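PDB 3LSO: putative membrane anchored protein from Corynebacterium diphtheriae, which is of unknown function but is probably a surface protein held in the membrane, its exported part built of beta-sheet domains strung out in an elongated chain. Local coordinates for residues V337-I342 with G395-T400; L363-S368 with Y378-K383. One frame throughout, in Å; residues are numbered along the deposited sequence.

Contact 1 of 2, residues V337-I342 with G395-T400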
# COMPACT_ATOMS: atom_id res chain seq x y z
N VAL B 337 -39.71 -2.66 19.87
CA VAL B 337 -39.37 -3.67 18.87
C VAL B 337 -40.39 -4.79 18.97
O VAL B 337 -40.61 -5.35 20.04
CB VAL B 337 -37.95 -4.26 19.10
CG1 VAL B 337 -37.69 -5.49 18.22
CG2 VAL B 337 -36.86 -3.22 18.88
N TYR B 338 -40.99 -5.14 17.84
CA TYR B 338 -41.99 -6.17 17.79
C TYR B 338 -41.43 -7.52 17.36
O TYR B 338 -41.47 -8.43 18.15
CB TYR B 338 -43.12 -5.73 16.85
CG TYR B 338 -43.52 -4.29 17.07
CD1 TYR B 338 -43.82 -3.83 18.35
CD2 TYR B 338 -43.60 -3.38 15.99
CE1 TYR B 338 -44.19 -2.54 18.58
CE2 TYR B 338 -43.98 -2.05 16.23
CZ TYR B 338 -44.27 -1.65 17.55
OH TYR B 338 -44.65 -0.38 17.87
N GLU B 339 -40.96 -7.66 16.11
CA GLU B 339 -40.35 -8.93 15.65
C GLU B 339 -38.91 -8.78 15.33
O GLU B 339 -38.48 -7.73 14.83
CB GLU B 339 -40.97 -9.41 14.36
CG GLU B 339 -41.66 -10.70 14.43
CD GLU B 339 -42.18 -11.08 13.07
OE1 GLU B 339 -41.41 -10.96 12.06
OE2 GLU B 339 -43.38 -11.45 13.00
N ILE B 340 -38.17 -9.84 15.58
CA ILE B 340 -36.84 -9.97 15.02
C ILE B 340 -36.69 -11.42 14.60
O ILE B 340 -37.33 -12.30 15.18
CB ILE B 340 -35.71 -9.52 15.98
CG1 ILE B 340 -35.63 -10.41 17.20
CG2 ILE B 340 -35.87 -8.06 16.36
CD1 ILE B 340 -34.34 -10.27 17.91
N GLY B 341 -35.91 -11.65 13.56
CA GLY B 341 -35.59 -13.02 13.17
C GLY B 341 -34.49 -13.00 12.15
O GLY B 341 -34.26 -11.96 11.51
N ILE B 342 -33.79 -14.14 12.00
CA ILE B 342 -32.80 -14.30 10.93
C ILE B 342 -33.44 -14.80 9.63
O ILE B 342 -34.19 -15.78 9.64
CB ILE B 342 -31.70 -15.29 11.34
CG1 ILE B 342 -30.88 -14.72 12.49
CG2 ILE B 342 -30.79 -15.62 10.13
CD1 ILE B 342 -30.49 -15.79 13.49
N GLY B 395 -39.71 -15.49 12.94
CA GLY B 395 -39.78 -14.22 13.67
C GLY B 395 -40.41 -14.30 15.05
O GLY B 395 -41.50 -14.84 15.23
N PHE B 396 -39.73 -13.70 16.02
CA PHE B 396 -40.02 -13.88 17.43
C PHE B 396 -40.51 -12.61 18.07
O PHE B 396 -40.01 -11.53 17.75
CB PHE B 396 -38.73 -14.29 18.13
CG PHE B 396 -38.22 -15.65 17.72
CD1 PHE B 396 -38.57 -16.79 18.46
CD2 PHE B 396 -37.38 -15.79 16.60
CE1 PHE B 396 -38.08 -18.06 18.10
CE2 PHE B 396 -36.88 -17.04 16.23
CZ PHE B 396 -37.23 -18.19 16.98
N HIS B 397 -41.46 -12.73 18.97
CA HIS B 397 -41.99 -11.57 19.66
C HIS B 397 -41.79 -11.76 21.15
O HIS B 397 -42.01 -12.83 21.68
CB HIS B 397 -43.49 -11.45 19.42
CG HIS B 397 -43.85 -11.00 18.04
ND1 HIS B 397 -43.65 -11.79 16.93
CD2 HIS B 397 -44.47 -9.88 17.60
CE1 HIS B 397 -44.10 -11.16 15.86
NE2 HIS B 397 -44.60 -10.01 16.24
N SER B 398 -41.39 -10.71 21.84
CA SER B 398 -41.23 -10.80 23.28
C SER B 398 -42.55 -11.21 23.92
O SER B 398 -43.63 -10.80 23.48
CB SER B 398 -40.80 -9.44 23.81
OG SER B 398 -40.93 -9.42 25.22
N ASP B 399 -42.48 -12.01 24.97
CA ASP B 399 -43.72 -12.38 25.66
C ASP B 399 -43.97 -11.49 26.86
O ASP B 399 -44.79 -11.80 27.71
CB ASP B 399 -43.75 -13.86 26.02
CG ASP B 399 -42.65 -14.27 27.00
OD1 ASP B 399 -41.70 -13.49 27.26
OD2 ASP B 399 -42.74 -15.41 27.52
N THR B 400 -43.26 -10.37 26.94
CA THR B 400 -43.60 -9.29 27.88
C THR B 400 -43.83 -8.06 27.02
O THR B 400 -44.22 -8.18 25.85
CB THR B 400 -42.46 -9.03 28.87
OG1 THR B 400 -41.24 -8.88 28.11
CG2 THR B 400 -42.29 -10.21 29.82
O HOH W 1 -40.71 -8.27 20.59

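Contact 2 of 2, residues L363-S368 with Y378-K383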
# COMPACT_ATOMS: atom_id res chain seq x y z
N LEU B 363 -42.68 -17.58 18.88
CA LEU B 363 -42.37 -17.65 17.47
C LEU B 363 -43.64 -17.43 16.71
O LEU B 363 -44.38 -18.37 16.47
CB LEU B 363 -41.83 -19.02 17.09
CG LEU B 363 -41.09 -19.14 15.75
CD1 LEU B 363 -40.35 -20.46 15.77
CD2 LEU B 363 -41.99 -19.02 14.52
N ALA B 364 -43.87 -16.20 16.28
CA ALA B 364 -45.12 -15.85 15.64
C ALA B 364 -45.09 -16.01 14.13
O ALA B 364 -46.10 -16.38 13.54
CB ALA B 364 -45.48 -14.44 15.99
N THR B 365 -43.97 -15.68 13.49
CA THR B 365 -43.90 -15.71 12.04
C THR B 365 -43.00 -16.82 11.45
O THR B 365 -41.81 -16.98 11.85
CB THR B 365 -43.46 -14.38 11.54
OG1 THR B 365 -44.47 -13.45 11.87
CG2 THR B 365 -43.33 -14.40 10.04
N THR B 366 -43.57 -17.58 10.52
CA THR B 366 -42.84 -18.61 9.85
C THR B 366 -42.95 -18.26 8.38
O THR B 366 -44.06 -18.11 7.86
CB THR B 366 -43.48 -19.97 10.10
OG1 THR B 366 -43.60 -20.20 11.51
CG2 THR B 366 -42.66 -21.07 9.43
N GLY B 367 -41.82 -18.13 7.70
CA GLY B 367 -41.82 -17.63 6.34
C GLY B 367 -42.30 -16.20 6.40
O GLY B 367 -41.73 -15.38 7.09
N SER B 368 -43.37 -15.89 5.71
CA SER B 368 -43.87 -14.52 5.77
C SER B 368 -45.27 -14.53 6.36
O SER B 368 -45.97 -13.52 6.32
CB SER B 368 -43.90 -13.93 4.38
OG SER B 368 -44.78 -14.69 3.61
N TYR B 378 -48.39 -7.92 17.52
CA TYR B 378 -48.68 -7.16 16.30
C TYR B 378 -48.22 -7.86 15.03
O TYR B 378 -47.06 -8.21 14.89
CB TYR B 378 -48.05 -5.76 16.34
CG TYR B 378 -48.42 -4.86 17.51
CD1 TYR B 378 -49.68 -4.90 18.09
CD2 TYR B 378 -47.50 -3.93 18.00
CE1 TYR B 378 -50.00 -4.08 19.13
CE2 TYR B 378 -47.83 -3.08 19.06
CZ TYR B 378 -49.07 -3.18 19.61
OH TYR B 378 -49.39 -2.36 20.66
N ASP B 379 -49.14 -8.00 14.08
CA ASP B 379 -48.90 -8.64 12.79
C ASP B 379 -48.02 -7.73 11.93
O ASP B 379 -48.44 -6.60 11.60
CB ASP B 379 -50.28 -8.86 12.12
CG ASP B 379 -50.23 -9.76 10.89
OD1 ASP B 379 -49.16 -9.92 10.26
OD2 ASP B 379 -51.30 -10.30 10.53
N PRO B 380 -46.81 -8.19 11.54
CA PRO B 380 -45.94 -7.38 10.72
C PRO B 380 -46.43 -7.29 9.29
O PRO B 380 -45.96 -6.47 8.52
CB PRO B 380 -44.64 -8.16 10.74
CG PRO B 380 -45.05 -9.53 10.88
CD PRO B 380 -46.19 -9.47 11.86
N GLU B 381 -47.37 -8.15 8.93
CA GLU B 381 -48.01 -8.08 7.62
C GLU B 381 -47.00 -7.96 6.48
O GLU B 381 -47.05 -7.01 5.67
CB GLU B 381 -49.02 -6.95 7.57
CG GLU B 381 -50.30 -7.30 8.29
CD GLU B 381 -51.26 -6.14 8.38
OE1 GLU B 381 -50.86 -4.98 8.10
OE2 GLU B 381 -52.43 -6.38 8.76
N TRP B 382 -46.10 -8.95 6.44
CA TRP B 382 -45.03 -9.05 5.47
C TRP B 382 -45.59 -9.27 4.09
O TRP B 382 -44.91 -8.97 3.12
CB TRP B 382 -44.12 -10.23 5.77
CG TRP B 382 -43.24 -10.10 6.99
CD1 TRP B 382 -43.37 -10.77 8.16
CD2 TRP B 382 -42.11 -9.25 7.13
NE1 TRP B 382 -42.39 -10.40 9.03
CE2 TRP B 382 -41.59 -9.46 8.43
CE3 TRP B 382 -41.48 -8.32 6.30
CZ2 TRP B 382 -40.46 -8.79 8.91
CZ3 TRP B 382 -40.35 -7.65 6.76
CH2 TRP B 382 -39.85 -7.90 8.06
N LYS B 383 -46.80 -9.80 4.00
CA LYS B 383 -47.39 -10.16 2.72
C LYS B 383 -47.71 -8.91 1.93
O LYS B 383 -48.10 -8.99 0.76
CB LYS B 383 -48.66 -11.00 2.93
CG LYS B 383 -49.91 -10.18 3.26
CD LYS B 383 -50.88 -10.87 4.19
CE LYS B 383 -52.02 -9.92 4.57
NZ LYS B 383 -53.04 -10.52 5.49

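Contact 1 of 2, residues V337-I342 with G395-T400
Ile340 and Phe396 form an antiparallel hydrogen-bonded pair at the centre of this strand-to-strand contact between 337-342 and 395-400. Phe396 N gives a nearly straight bond to Ile340 O at 2.9 Å (167° at the hydrogen); the return bond from Ile340 N to Phe396 O is weak, at 3.3 Å. Alpha hydrogens add to the seam: Glu339 CA lies 3.4 Å from Phe396 O, and Gly395 CA lies 3.5 Å from Ile340 O. The strand axes run at 144°, and the strands part toward Tyr338 and Ser398, where a water bridges them, giving hydrogen bonds to Val337 O and Tyr338 O and accepting one from Ser398 N. Segment 337-342 lies on strand 335-343, between strands 394-398 and 425-435 of a mixed sheet; Tyr338 and Glu339 both face Tyr434, a classic beta bulge on the side turned from 395-400. On one face of the sheet Glu339 lies against His397, but the two side chains are modelled too close together, so the detail of their contact is doubtful. Thr365, Tyr393 and Trp382 hydrogen-bond this buried carboxylate of Glu339, fixing its rotation. His397 CG lies anti to its carbonyl carbon (chi1 -73°), which lays the ring against the backbone of Tyr338, with CD2 3.4 Å from Tyr338 O. On the other face the Phe396 ring turns an edge to Ile340 O, which lies in its plane, 3.8 Å from CD2. At the end of the strand, Ser398 OG accepts from Thr400 N at 3.0 Å, an ST turn.

Contact 2 of 2, residues L363-S368 with Y378-K383
Trp382 meets Ser368 and Thr365 through different parts of its side chain. Its CB lies 3.8 Å from Ser368 O and 4.0 Å from Ser368 CB, and that carbonyl oxygen stands at the edge of the indole, near the ring plane. Thr365 comes in obliquely to the ring, its methyl CG2 reaching 4.1 Å from Trp382 CD1, the two side chains crossing at about a right angle. In Thr365, OG1 stands beside the backbone N (chi1 -65°), which leaves CG2 anti to it and directed to the indole, while OG1 passes Pro380 CG at 4.1 Å. Pro380 in turn sits over one face of the indole, CB 3.6 Å above the plane and toward the rim. An Asx turn shapes the chain around this proline: Glu381 N donates to Asp379 OD1 at 2.8 Å, reaching it from above the carboxylate plane. Farther out, Phe370 packs on Thr365, Asp379 and Pro380, while Pro389 touches both Ser368 and Trp382. The segments thus meet by van der Waals packing, and their polar link is indirect: Thr365 OG1 and Trp382 NE1 each hydrogen-bond the carboxylate of Glu339, an arrangement that would probably favour its charged form.

Overall arrangement
From the N terminus, the chain passes two sheet-rich regions before it reaches both contacts, far out at one end of the elongated molecule. Strand 335-343 comes first; contact 1 pairs it with strand 394-398 and so closes a long loop. Within that loop strand 361-366 runs alongside strand 394-398, and contact 2 closes a shorter loop by folding 378-383 back on 363-368, so the two nest without crossing. Their centres are about 10 Å apart. The backbone bond from Gly395 N to Thr365 O (2.8 Å) joins the neighbouring strands, while Pro380 CG packs 3.3 Å from Glu339 OE2. Trp382 to Glu339 and a weak bond from His397 to the Tyr378 backbone tie 378-383 to the sheet.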